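Local coordinates for protein putative S-adenosylmethionine-dependent methyltransferase (Bacteroides thetaiotaomicron, PDB 1WYZ) that is probably an S-adenosylmethionine-dependent methyltransferase of the RsmI-like family, its natural substrate not established, at residues 5-10 with 86-91; 62-67 with 74-79; 194-199 with 206-211; 199-204 with 227-232. All blocks are in the same frame, centred on the assembly; numbering follows the deposited sequence.

Contact 1: residues 5-10 with 86-91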
loop_
_atom_site.group_PDB
_atom_site.type_symbol
_atom_site.label_atom_id
_atom_site.label_comp_id
_atom_site.label_asym_id
_atom_site.label_seq_id
_atom_site.Cartn_x
_atom_site.Cartn_y
_atom_site.Cartn_z
ATOM N N LEU A 5 -10.194 -3.381 -16.772
ATOM C CA LEU A 5 -8.776 -3.704 -16.686
ATOM C C LEU A 5 -8.444 -3.954 -15.214
ATOM O O LEU A 5 -8.289 -3.017 -14.420
ATOM C CB LEU A 5 -7.911 -2.551 -17.229
ATOM C CG LEU A 5 -6.380 -2.745 -17.200
ATOM C CD1 LEU A 5 -5.970 -3.863 -18.164
ATOM C CD2 LEU A 5 -5.679 -1.451 -17.578
ATOM N N TYR A 6 -8.363 -5.231 -14.862
ATOM C CA TYR A 6 -8.049 -5.662 -13.513
ATOM C C TYR A 6 -6.535 -5.678 -13.292
ATOM O O TYR A 6 -5.803 -6.370 -14.005
ATOM C CB TYR A 6 -8.609 -7.063 -13.288
ATOM C CG TYR A 6 -10.108 -7.115 -13.049
ATOM C CD1 TYR A 6 -10.633 -6.956 -11.767
ATOM C CD2 TYR A 6 -10.994 -7.383 -14.089
ATOM C CE1 TYR A 6 -12.000 -7.070 -11.522
ATOM C CE2 TYR A 6 -12.365 -7.500 -13.856
ATOM C CZ TYR A 6 -12.862 -7.345 -12.566
ATOM O OH TYR A 6 -14.214 -7.485 -12.314
ATOM N N LEU A 7 -6.066 -4.903 -12.319
ATOM C CA LEU A 7 -4.644 -4.845 -11.986
ATOM C C LEU A 7 -4.353 -5.987 -11.023
ATOM O O LEU A 7 -4.631 -5.878 -9.835
ATOM C CB LEU A 7 -4.331 -3.502 -11.334
ATOM C CG LEU A 7 -3.955 -2.346 -12.273
ATOM C CD1 LEU A 7 -4.496 -2.571 -13.665
ATOM C CD2 LEU A 7 -4.456 -1.038 -11.678
ATOM N N LEU A 8 -3.783 -7.073 -11.543
ATOM C CA LEU A 8 -3.494 -8.275 -10.744
ATOM C C LEU A 8 -2.175 -8.403 -9.959
ATOM O O LEU A 8 -1.102 -8.457 -10.545
ATOM C CB LEU A 8 -3.617 -9.506 -11.644
ATOM C CG LEU A 8 -4.874 -9.571 -12.508
ATOM C CD1 LEU A 8 -4.836 -10.832 -13.352
ATOM C CD2 LEU A 8 -6.107 -9.544 -11.609
ATOM N N PRO A 9 -2.243 -8.452 -8.621
ATOM C CA PRO A 9 -0.980 -8.588 -7.882
ATOM C C PRO A 9 -0.468 -10.032 -7.714
ATOM O O PRO A 9 -1.247 -10.982 -7.714
ATOM C CB PRO A 9 -1.281 -7.895 -6.547
ATOM C CG PRO A 9 -2.775 -8.003 -6.398
ATOM C CD PRO A 9 -3.284 -7.807 -7.794
ATOM N N VAL A 10 0.846 -10.189 -7.591
ATOM C CA VAL A 10 1.462 -11.518 -7.406
ATOM C C VAL A 10 2.160 -11.573 -6.043
ATOM O O VAL A 10 2.093 -10.611 -5.275
ATOM C CB VAL A 10 2.525 -11.830 -8.507
ATOM C CG1 VAL A 10 1.879 -11.838 -9.887
ATOM C CG2 VAL A 10 3.651 -10.804 -8.446
HETATM N N MSE A 86 -9.545 -7.541 -19.057
HETATM C CA MSE A 86 -8.112 -7.811 -19.169
HETATM C C MSE A 86 -7.391 -7.651 -17.841
HETATM O O MSE A 86 -7.839 -6.922 -16.962
HETATM C CB MSE A 86 -7.454 -6.881 -20.178
HETATM C CG MSE A 86 -7.974 -6.976 -21.592
HETATM SE SE MSE A 86 -6.929 -5.787 -22.726
HETATM C CE MSE A 86 -5.552 -7.026 -23.333
ATOM N N GLY A 87 -6.261 -8.326 -17.689
ATOM C CA GLY A 87 -5.527 -8.200 -16.448
ATOM C C GLY A 87 -4.096 -7.741 -16.662
ATOM O O GLY A 87 -3.534 -7.940 -17.736
ATOM N N VAL A 88 -3.517 -7.104 -15.646
ATOM C CA VAL A 88 -2.131 -6.655 -15.710
ATOM C C VAL A 88 -1.415 -7.431 -14.608
ATOM O O VAL A 88 -1.952 -7.583 -13.509
ATOM C CB VAL A 88 -1.995 -5.134 -15.456
ATOM C CG1 VAL A 88 -0.548 -4.725 -15.594
ATOM C CG2 VAL A 88 -2.844 -4.349 -16.442
ATOM N N ILE A 89 -0.218 -7.932 -14.906
ATOM C CA ILE A 89 0.554 -8.726 -13.939
ATOM C C ILE A 89 2.012 -8.285 -13.860
ATOM O O ILE A 89 2.676 -8.143 -14.891
ATOM C CB ILE A 89 0.554 -10.212 -14.329
ATOM C CG1 ILE A 89 -0.869 -10.672 -14.632
ATOM C CG2 ILE A 89 1.159 -11.043 -13.207
ATOM C CD1 ILE A 89 -0.972 -12.006 -15.370
ATOM N N SER A 90 2.517 -8.094 -12.644
ATOM C CA SER A 90 3.905 -7.658 -12.459
ATOM C C SER A 90 4.918 -8.766 -12.157
ATOM O O SER A 90 4.593 -9.955 -12.192
ATOM C CB SER A 90 3.976 -6.600 -11.354
ATOM O OG SER A 90 3.375 -5.390 -11.774
ATOM N N GLU A 91 6.150 -8.347 -11.867
ATOM C CA GLU A 91 7.250 -9.251 -11.545
ATOM C C GLU A 91 7.458 -10.314 -12.616
ATOM O O GLU A 91 8.493 -10.985 -12.645
ATOM C CB GLU A 91 6.998 -9.928 -10.198
ATOM C CG GLU A 91 6.472 -8.983 -9.136
ATOM C CD GLU A 91 7.290 -7.713 -9.033
ATOM O OE1 GLU A 91 8.469 -7.794 -8.621
ATOM O OE2 GLU A 91 6.752 -6.637 -9.368
#
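Strands 5-8 and 86-89, paired in parallel register from Leu-5 opposite Met-86 to Leu-7 opposite Val-88, lie inside the parallel sheet of the N-terminal alpha/beta domain, as in the tetrapyrrole-methylase (class III) family of RsmI-like proteins. Three backbone bonds alternate between them: Tyr-6 N reaches Met-86 O at 2.7 Å, Val-88 N meets Tyr-6 O at 2.9 Å, and Leu-8 N is 2.7 Å from Val-88 O, the last the most bent (134° at the hydrogen). On the face shared by Leu-5, Leu-7 and Val-88, one methyl does most of the touching. Val-88 CG2 takes Leu-5 CD1 at 3.6 Å and Leu-7 CD1 at 3.7 Å; Leu-7 runs alongside it in the same direction, whereas Leu-5, with CG anti to the backbone N (chi1 180°), swings CD1 across to it. On the other face Gly-87 has no side chain, and Leu-8 CD1 passes 4.1 Å from Gly-87 CA, where a beta carbon would clash with that methyl. Beyond the strands the side chains of Val-10 and Ile-89 cross at about a right angle, CG1 of the first 3.5 Å from CG2 of the second. Selenomethionine Met-86 and Leu-5 both pack on Leu-80 of helix 70-81, and Leu-8 on helix 24-29. The three bonds, with those of Leu-5, Leu-7 and Gly-87 to flanking strands, probably lower the cost of burying these largely apolar strands.

Contact 2: residues 62-67 with 74-79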
loop_
_atom_site.group_PDB
_atom_site.type_symbol
_atom_site.label_atom_id
_atom_site.label_comp_id
_atom_site.label_asym_id
_atom_site.label_seq_id
_atom_site.Cartn_x
_atom_site.Cartn_y
_atom_site.Cartn_z
ATOM N N TYR A 62 0.388 -9.717 -23.791
ATOM C CA TYR A 62 1.048 -8.593 -24.448
ATOM C C TYR A 62 2.204 -8.095 -23.579
ATOM O O TYR A 62 1.993 -7.670 -22.437
ATOM C CB TYR A 62 0.054 -7.442 -24.678
ATOM C CG TYR A 62 -1.102 -7.794 -25.588
ATOM C CD1 TYR A 62 -0.899 -8.071 -26.942
ATOM C CD2 TYR A 62 -2.403 -7.864 -25.094
ATOM C CE1 TYR A 62 -1.972 -8.412 -27.785
ATOM C CE2 TYR A 62 -3.484 -8.204 -25.927
ATOM C CZ TYR A 62 -3.260 -8.479 -27.266
ATOM O OH TYR A 62 -4.326 -8.835 -28.063
ATOM N N PRO A 63 3.444 -8.162 -24.100
ATOM C CA PRO A 63 4.640 -7.714 -23.378
ATOM C C PRO A 63 4.634 -6.200 -23.190
ATOM O O PRO A 63 4.315 -5.456 -24.122
ATOM C CB PRO A 63 5.779 -8.181 -24.281
ATOM C CG PRO A 63 5.222 -9.405 -24.918
ATOM C CD PRO A 63 3.825 -8.945 -25.286
ATOM N N LEU A 64 4.997 -5.753 -21.988
ATOM C CA LEU A 64 5.009 -4.327 -21.655
ATOM C C LEU A 64 6.323 -3.911 -20.977
ATOM O O LEU A 64 6.857 -4.645 -20.144
ATOM C CB LEU A 64 3.826 -4.038 -20.725
ATOM C CG LEU A 64 3.160 -2.662 -20.683
ATOM C CD1 LEU A 64 4.095 -1.620 -20.100
ATOM C CD2 LEU A 64 2.733 -2.291 -22.083
ATOM N N ASN A 65 6.832 -2.732 -21.337
ATOM C CA ASN A 65 8.079 -2.196 -20.773
ATOM C C ASN A 65 7.908 -0.779 -20.235
ATOM O O ASN A 65 6.819 -0.210 -20.292
ATOM C CB ASN A 65 9.184 -2.161 -21.833
ATOM C CG ASN A 65 10.122 -3.337 -21.735
ATOM O OD1 ASN A 65 10.528 -3.732 -20.640
ATOM N ND2 ASN A 65 10.493 -3.895 -22.880
ATOM N N LYS A 66 8.992 -0.203 -19.725
ATOM C CA LYS A 66 8.925 1.157 -19.205
ATOM C C LYS A 66 9.088 2.134 -20.364
ATOM O O LYS A 66 8.984 3.349 -20.192
ATOM C CB LYS A 66 10.008 1.409 -18.146
ATOM C CG LYS A 66 11.394 1.680 -18.699
ATOM C CD LYS A 66 12.260 2.407 -17.677
ATOM C CE LYS A 66 11.632 3.738 -17.254
ATOM N NZ LYS A 66 11.322 4.630 -18.410
ATOM N N HIS A 67 9.350 1.593 -21.547
ATOM C CA HIS A 67 9.498 2.425 -22.727
ATOM C C HIS A 67 8.547 2.019 -23.836
ATOM O O HIS A 67 8.604 2.552 -24.941
ATOM C CB HIS A 67 10.933 2.400 -23.238
ATOM C CG HIS A 67 11.880 3.164 -22.374
ATOM N ND1 HIS A 67 12.671 2.563 -21.421
ATOM C CD2 HIS A 67 12.131 4.491 -22.294
ATOM C CE1 HIS A 67 13.373 3.487 -20.790
ATOM N NE2 HIS A 67 13.063 4.666 -21.301
ATOM N N SER A 74 -2.128 1.206 -26.453
ATOM C CA SER A 74 -3.505 1.414 -26.887
ATOM C C SER A 74 -4.000 0.187 -27.645
ATOM O O SER A 74 -5.134 -0.265 -27.447
ATOM C CB SER A 74 -3.590 2.644 -27.788
ATOM O OG SER A 74 -4.933 2.942 -28.103
ATOM N N GLY A 75 -3.140 -0.341 -28.517
ATOM C CA GLY A 75 -3.482 -1.518 -29.295
ATOM C C GLY A 75 -3.705 -2.690 -28.368
ATOM O O GLY A 75 -4.585 -3.514 -28.588
ATOM N N TYR A 76 -2.903 -2.760 -27.316
ATOM C CA TYR A 76 -3.038 -3.841 -26.351
ATOM C C TYR A 76 -4.386 -3.791 -25.633
ATOM O O TYR A 76 -4.914 -4.825 -25.225
ATOM C CB TYR A 76 -1.932 -3.769 -25.302
ATOM C CG TYR A 76 -0.536 -3.970 -25.828
ATOM C CD1 TYR A 76 -0.292 -4.755 -26.954
ATOM C CD2 TYR A 76 0.555 -3.424 -25.158
ATOM C CE1 TYR A 76 1.010 -4.989 -27.395
ATOM C CE2 TYR A 76 1.854 -3.653 -25.588
ATOM C CZ TYR A 76 2.077 -4.434 -26.704
ATOM O OH TYR A 76 3.368 -4.651 -27.125
ATOM N N LEU A 77 -4.926 -2.582 -25.471
ATOM C CA LEU A 77 -6.201 -2.368 -24.796
ATOM C C LEU A 77 -7.431 -2.664 -25.652
ATOM O O LEU A 77 -8.545 -2.750 -25.131
ATOM C CB LEU A 77 -6.283 -0.925 -24.285
ATOM C CG LEU A 77 -5.675 -0.571 -22.924
ATOM C CD1 LEU A 77 -4.289 -1.132 -22.799
ATOM C CD2 LEU A 77 -5.653 0.941 -22.770
ATOM N N LYS A 78 -7.224 -2.826 -26.955
ATOM C CA LYS A 78 -8.316 -3.084 -27.891
ATOM C C LYS A 78 -9.322 -4.128 -27.424
ATOM O O LYS A 78 -10.529 -3.953 -27.600
ATOM C CB LYS A 78 -7.759 -3.474 -29.265
ATOM C CG LYS A 78 -7.024 -2.354 -29.952
ATOM C CD LYS A 78 -6.645 -2.704 -31.375
ATOM C CE LYS A 78 -5.951 -1.517 -32.034
ATOM N NZ LYS A 78 -5.589 -1.762 -33.452
ATOM N N PRO A 79 -8.845 -5.239 -26.849
ATOM C CA PRO A 79 -9.833 -6.220 -26.401
ATOM C C PRO A 79 -10.743 -5.596 -25.338
ATOM O O PRO A 79 -11.967 -5.777 -25.368
ATOM C CB PRO A 79 -8.967 -7.345 -25.859
ATOM C CG PRO A 79 -7.806 -7.322 -26.812
ATOM C CD PRO A 79 -7.497 -5.835 -26.887
#
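An aromatic pair at the surface, Tyr-62 against Tyr-76, packs the short outer strand 62-63 of the N-terminal sheet against helix 70-81. The two side chains slide past each other in opposite directions. Their planes are only 23° from parallel, but the centroids are 4.9 Å apart and the rings are so far displaced that they barely overlap; the closest carbons are Tyr-62 CD1 and Tyr-76 CD1, at 3.4 Å. What lies over the Tyr-76 ring is instead Tyr-62 CB, 3.7 Å from the ring centroid and 17° off its normal, a CH-pi contact. In return, the face of the Tyr-62 ring is turned to Tyr-76 CA, so each ring rests on the root of the other side chain. Tyr-62 holds CG anti to its carbonyl carbon (chi1 -62°), which sends the ring along the helix toward Pro-79, whose CG is 4.0 Å from Tyr-62 OH. Strand 62-63, helix 70-81 and strand 86-89 make up a beta-alpha-beta crossover that passes over strand 34-37, and Ile-36 of that strand touches Tyr-62, Leu-64 and Tyr-76 alike. Leu-64 CD2 comes up to the edge of the Tyr-76 ring, 3.9 Å from CE2. Replacing Tyr-76 by an alanine would probably leave Tyr-62 CB and Leu-64 CD2 without the ring they pack on, and open a gap between strand and helix. Met-86 of strand 86-89 touches both Tyr-62 and Pro-79.

Contact 3: residues 194-199 with 206-211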
loop_
_atom_site.group_PDB
_atom_site.type_symbol
_atom_site.label_atom_id
_atom_site.label_comp_id
_atom_site.label_asym_id
_atom_site.label_seq_id
_atom_site.Cartn_x
_atom_site.Cartn_y
_atom_site.Cartn_z
ATOM N N LYS A 194 14.739 7.176 13.974
ATOM C CA LYS A 194 14.448 5.740 13.988
ATOM C C LYS A 194 14.542 5.153 12.596
ATOM O O LYS A 194 14.102 5.768 11.614
ATOM C CB LYS A 194 13.047 5.448 14.548
ATOM C CG LYS A 194 12.930 5.586 16.065
ATOM C CD LYS A 194 11.650 4.941 16.613
ATOM C CE LYS A 194 11.664 4.918 18.137
ATOM N NZ LYS A 194 10.593 4.055 18.721
ATOM N N LEU A 195 15.107 3.954 12.526
ATOM C CA LEU A 195 15.260 3.240 11.272
ATOM C C LEU A 195 14.653 1.845 11.387
ATOM O O LEU A 195 14.995 1.099 12.301
ATOM C CB LEU A 195 16.742 3.112 10.920
ATOM C CG LEU A 195 17.003 1.992 9.909
ATOM C CD1 LEU A 195 16.296 2.331 8.616
ATOM C CD2 LEU A 195 18.490 1.814 9.662
ATOM N N CYS A 196 13.758 1.493 10.463
ATOM C CA CYS A 196 13.144 0.172 10.458
ATOM C C CYS A 196 13.653 -0.624 9.257
ATOM O O CYS A 196 13.559 -0.168 8.115
ATOM C CB CYS A 196 11.619 0.283 10.378
ATOM S SG CYS A 196 10.742 -1.320 10.161
ATOM N N ILE A 197 14.196 -1.807 9.514
ATOM C CA ILE A 197 14.684 -2.657 8.448
ATOM C C ILE A 197 13.643 -3.737 8.255
ATOM O O ILE A 197 13.246 -4.388 9.216
ATOM C CB ILE A 197 16.035 -3.302 8.824
ATOM C CG1 ILE A 197 17.142 -2.244 8.780
ATOM C CG2 ILE A 197 16.334 -4.476 7.890
ATOM C CD1 ILE A 197 18.456 -2.661 9.436
ATOM N N ALA A 198 13.189 -3.927 7.024
ATOM C CA ALA A 198 12.183 -4.949 6.746
ATOM C C ALA A 198 12.629 -5.842 5.588
ATOM O O ALA A 198 12.500 -5.472 4.414
ATOM C CB ALA A 198 10.857 -4.293 6.427
ATOM N N ALA A 199 13.148 -7.020 5.929
ATOM C CA ALA A 199 13.638 -7.981 4.948
ATOM C C ALA A 199 12.754 -9.235 4.849
ATOM O O ALA A 199 12.199 -9.692 5.844
ATOM C CB ALA A 199 15.060 -8.365 5.310
ATOM N N GLU A 206 11.422 -13.740 7.123
ATOM C CA GLU A 206 11.092 -12.372 7.483
ATOM C C GLU A 206 11.815 -11.785 8.675
ATOM O O GLU A 206 12.055 -12.445 9.669
ATOM C CB GLU A 206 9.578 -12.276 7.720
ATOM C CG GLU A 206 9.090 -10.911 8.224
ATOM C CD GLU A 206 7.590 -10.871 8.531
ATOM O OE1 GLU A 206 6.768 -10.856 7.581
ATOM O OE2 GLU A 206 7.244 -10.858 9.734
ATOM N N PHE A 207 12.137 -10.509 8.554
ATOM C CA PHE A 207 12.808 -9.764 9.596
ATOM C C PHE A 207 12.271 -8.345 9.470
ATOM O O PHE A 207 12.415 -7.726 8.421
ATOM C CB PHE A 207 14.320 -9.765 9.368
ATOM C CG PHE A 207 15.090 -8.939 10.370
ATOM C CD1 PHE A 207 15.401 -9.453 11.631
ATOM C CD2 PHE A 207 15.486 -7.642 10.061
ATOM C CE1 PHE A 207 16.110 -8.685 12.579
ATOM C CE2 PHE A 207 16.192 -6.856 10.993
ATOM C CZ PHE A 207 16.499 -7.384 12.252
ATOM N N ILE A 208 11.626 -7.846 10.518
ATOM C CA ILE A 208 11.085 -6.490 10.515
ATOM C C ILE A 208 11.160 -5.985 11.929
ATOM O O ILE A 208 10.320 -6.307 12.770
ATOM C CB ILE A 208 9.619 -6.422 10.105
ATOM C CG1 ILE A 208 9.407 -7.173 8.784
ATOM C CG2 ILE A 208 9.201 -4.943 10.014
ATOM C CD1 ILE A 208 7.948 -7.419 8.415
ATOM N N GLN A 209 12.168 -5.165 12.171
ATOM C CA GLN A 209 12.428 -4.631 13.488
ATOM C C GLN A 209 12.726 -3.146 13.383
ATOM O O GLN A 209 13.380 -2.700 12.442
ATOM C CB GLN A 209 13.630 -5.384 14.056
ATOM C CG GLN A 209 13.954 -5.126 15.498
ATOM C CD GLN A 209 15.067 -6.038 15.977
ATOM O OE1 GLN A 209 16.174 -6.023 15.435
ATOM N NE2 GLN A 209 14.775 -6.844 16.992
ATOM N N THR A 210 12.227 -2.382 14.345
ATOM C CA THR A 210 12.460 -0.946 14.374
ATOM C C THR A 210 13.472 -0.652 15.458
ATOM O O THR A 210 13.493 -1.301 16.499
ATOM C CB THR A 210 11.182 -0.163 14.669
ATOM O OG1 THR A 210 10.316 -0.242 13.535
ATOM C CG2 THR A 210 11.501 1.292 14.949
ATOM N N ARG A 211 14.300 0.350 15.223
ATOM C CA ARG A 211 15.319 0.677 16.188
ATOM C C ARG A 211 16.058 1.935 15.775
ATOM O O ARG A 211 16.287 2.176 14.590
ATOM C CB ARG A 211 16.262 -0.512 16.278
ATOM C CG ARG A 211 17.595 -0.246 16.869
ATOM C CD ARG A 211 18.441 -1.469 16.633
ATOM N NE ARG A 211 17.835 -2.648 17.229
ATOM C CZ ARG A 211 18.299 -3.879 17.068
ATOM N NH1 ARG A 211 19.376 -4.083 16.320
ATOM N NH2 ARG A 211 17.691 -4.901 17.657
#
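Ile-197 CG2 meets the Phe-207 ring at its edge, near the ring plane, 3.9 Å from CE2. Phe-207 carries CG anti to the backbone N (chi1 177°), which leans the ring forward, in the direction its own strand runs, to Ile-197 diagonally across on the neighbouring strand rather than over Ala-199. On the opposite face of the sheet Ile-208 is gripped from two neighbours, its CG1 4.0 Å from Ala-198 CB and its CG2 3.9 Å from Cys-196 SG, while Thr-210 OG1 lies 3.5 Å from Cys-196 CB. These side chains are set by an antiparallel beta hairpin, strands 194-199 and 207-212, in which three hydrogen-bonded pairs give six backbone bonds; Ala-199 N to Phe-207 O, at 2.7 Å, is the shortest. Further out, Trp-216 touches both Ile-197 and Phe-207, donates from NE1 to Leu-195 O and makes a cation-pi contact with Arg-211. Were Phe-207 an alanine, Ile-197 CG2 would probably lose its aromatic neighbour and Trp-216 part of its packing. On the other face Ser-131 O takes the hydroxyl of Thr-210, and Pro-117 of the second subunit packs on Ile-208.

Contact 4: residues 199-204 with 227-232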
loop_
_atom_site.group_PDB
_atom_site.type_symbol
_atom_site.label_atom_id
_atom_site.label_comp_id
_atom_site.label_asym_id
_atom_site.label_seq_id
_atom_site.Cartn_x
_atom_site.Cartn_y
_atom_site.Cartn_z
ATOM N N ALA A 199 13.148 -7.020 5.929
ATOM C CA ALA A 199 13.638 -7.981 4.948
ATOM C C ALA A 199 12.754 -9.235 4.849
ATOM O O ALA A 199 12.199 -9.692 5.844
ATOM C CB ALA A 199 15.060 -8.365 5.310
ATOM N N ASN A 200 12.644 -9.790 3.645
ATOM C CA ASN A 200 11.827 -10.975 3.392
ATOM C C ASN A 200 10.411 -10.863 3.907
ATOM O O ASN A 200 9.909 -11.784 4.548
ATOM C CB ASN A 200 12.449 -12.221 4.002
ATOM C CG ASN A 200 13.607 -12.739 3.193
ATOM O OD1 ASN A 200 13.547 -12.787 1.960
ATOM N ND2 ASN A 200 14.667 -13.149 3.878
ATOM N N ILE A 201 9.760 -9.741 3.619
ATOM C CA ILE A 201 8.391 -9.526 4.069
ATOM C C ILE A 201 7.483 -10.609 3.467
ATOM O O ILE A 201 7.505 -10.859 2.255
ATOM C CB ILE A 201 7.906 -8.092 3.670
ATOM C CG1 ILE A 201 8.879 -7.050 4.237
ATOM C CG2 ILE A 201 6.504 -7.838 4.202
ATOM C CD1 ILE A 201 8.748 -5.652 3.635
ATOM N N THR A 202 6.703 -11.247 4.343
ATOM C CA THR A 202 5.769 -12.334 4.006
ATOM C C THR A 202 6.441 -13.683 3.680
ATOM O O THR A 202 5.749 -14.694 3.529
ATOM C CB THR A 202 4.829 -11.973 2.816
ATOM O OG1 THR A 202 5.546 -12.087 1.583
ATOM C CG2 THR A 202 4.288 -10.569 2.967
ATOM N N CYS A 203 7.772 -13.706 3.583
ATOM C CA CYS A 203 8.496 -14.946 3.261
ATOM C C CYS A 203 8.915 -15.784 4.471
ATOM O O CYS A 203 9.616 -16.783 4.329
ATOM C CB CYS A 203 9.737 -14.624 2.431
ATOM S SG CYS A 203 9.376 -13.808 0.867
ATOM N N GLU A 204 8.472 -15.370 5.653
ATOM C CA GLU A 204 8.779 -16.049 6.915
ATOM C C GLU A 204 10.254 -16.254 7.278
ATOM O O GLU A 204 10.571 -16.857 8.301
ATOM C CB GLU A 204 8.004 -17.365 7.028
ATOM C CG GLU A 204 6.528 -17.126 7.340
ATOM C CD GLU A 204 6.324 -15.973 8.329
ATOM O OE1 GLU A 204 6.752 -16.102 9.500
ATOM O OE2 GLU A 204 5.738 -14.939 7.933
ATOM N N PRO A 227 17.048 -8.865 -0.683
ATOM C CA PRO A 227 16.209 -7.652 -0.601
ATOM C C PRO A 227 15.328 -7.314 0.608
ATOM O O PRO A 227 14.751 -8.188 1.254
ATOM C CB PRO A 227 15.397 -7.709 -1.893
ATOM C CG PRO A 227 15.246 -9.155 -2.123
ATOM C CD PRO A 227 16.648 -9.663 -1.858
ATOM N N CYS A 228 15.224 -6.009 0.874
ATOM C CA CYS A 228 14.433 -5.467 1.985
ATOM C C CYS A 228 14.082 -3.989 1.759
ATOM O O CYS A 228 14.536 -3.379 0.797
ATOM C CB CYS A 228 15.211 -5.597 3.295
ATOM S SG CYS A 228 16.766 -4.698 3.312
ATOM N N ILE A 229 13.276 -3.417 2.652
ATOM C CA ILE A 229 12.875 -2.010 2.545
ATOM C C ILE A 229 13.333 -1.262 3.787
ATOM O O ILE A 229 13.487 -1.869 4.846
ATOM C CB ILE A 229 11.337 -1.834 2.469
ATOM C CG1 ILE A 229 10.773 -2.547 1.246
ATOM C CG2 ILE A 229 10.986 -0.353 2.431
ATOM C CD1 ILE A 229 10.695 -4.065 1.368
ATOM N N PHE A 230 13.523 0.050 3.670
ATOM C CA PHE A 230 13.952 0.842 4.814
ATOM C C PHE A 230 12.974 1.968 5.140
ATOM O O PHE A 230 12.434 2.619 4.244
ATOM C CB PHE A 230 15.344 1.421 4.564
ATOM C CG PHE A 230 16.416 0.377 4.416
ATOM C CD1 PHE A 230 16.716 -0.485 5.467
ATOM C CD2 PHE A 230 17.121 0.240 3.215
ATOM C CE1 PHE A 230 17.700 -1.475 5.329
ATOM C CE2 PHE A 230 18.113 -0.750 3.063
ATOM C CZ PHE A 230 18.397 -1.604 4.124
ATOM N N LEU A 231 12.744 2.194 6.430
ATOM C CA LEU A 231 11.842 3.255 6.866
ATOM C C LEU A 231 12.477 4.138 7.933
ATOM O O LEU A 231 12.975 3.642 8.937
ATOM C CB LEU A 231 10.544 2.676 7.425
ATOM C CG LEU A 231 9.700 1.775 6.526
ATOM C CD1 LEU A 231 10.346 0.387 6.464
ATOM C CD2 LEU A 231 8.263 1.682 7.076
ATOM N N LEU A 232 12.443 5.449 7.710
ATOM C CA LEU A 232 12.994 6.429 8.644
ATOM C C LEU A 232 11.874 7.237 9.305
ATOM O O LEU A 232 11.022 7.797 8.614
ATOM C CB LEU A 232 13.921 7.413 7.908
ATOM C CG LEU A 232 15.155 6.937 7.143
ATOM C CD1 LEU A 232 15.902 8.143 6.614
ATOM C CD2 LEU A 232 16.057 6.135 8.068
#
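Ala-199 faces Cys-228 as an antiparallel non-hydrogen-bonded pair, CA to CA 4.0 Å, at the point where strand 194-199 runs out, and no hydrogen bond joins the two segments themselves. Past it the chain leaves the sheet in a type II beta turn from Asn-200 to Cys-203, closed by Cys-203 N to Asn-200 O at 3.0 Å. Side-chain contact is confined to two places. At the pair, Cys-228 CB sits 3.4 Å from Ala-199 CB; with chi1 at 61° the sulfur stands between the backbone N and the carbonyl carbon, and the methylene rather than SG does the touching. The second lies on the other side of the sheet, where the CD1 methyls of Ile-201 and Ile-229 meet at 3.4 Å, their side chains crossing at about a right angle, and both residues also pack on Ser-123 of helix 123-131. Cys-228, by contrast, touches Asn-178 of helix 178-188. Thr-202 in the turn is held through its N by Glu-206 OE1 and through its O by Gln-19 NE2. Here the loop of a beta hairpin leaves strand 194-199, between central strand 228-233 and edge strand 207-212 of a mixed sheet with helices on both faces, the layered alpha/beta build of the C-terminal domain.

Contacts 1 and 2 belong to the N-terminal parallel sheet and contacts 3 and 4 to the C-terminal mixed sheet, on opposite sides of the chain's centre. Contact 2 is nested within the loop closed by contact 1, whose Met-86 packs on Tyr-62 and Pro-79 of contact 2; yet contact 1 is buried and largely aliphatic, with backbone bonds, whereas contact 2 is surface strand-helix packing carried by tyrosines. Contacts 3 and 4 are buried and share Ala-199, hydrogen-bonded to Phe-207 but not to Cys-228. Contact 3, at the sheet edge, packs on the second subunit through several residues, contacts 1 and 4 at few points and contact 2 not at all; contact 4 joins the hairpin to central strand 228-233.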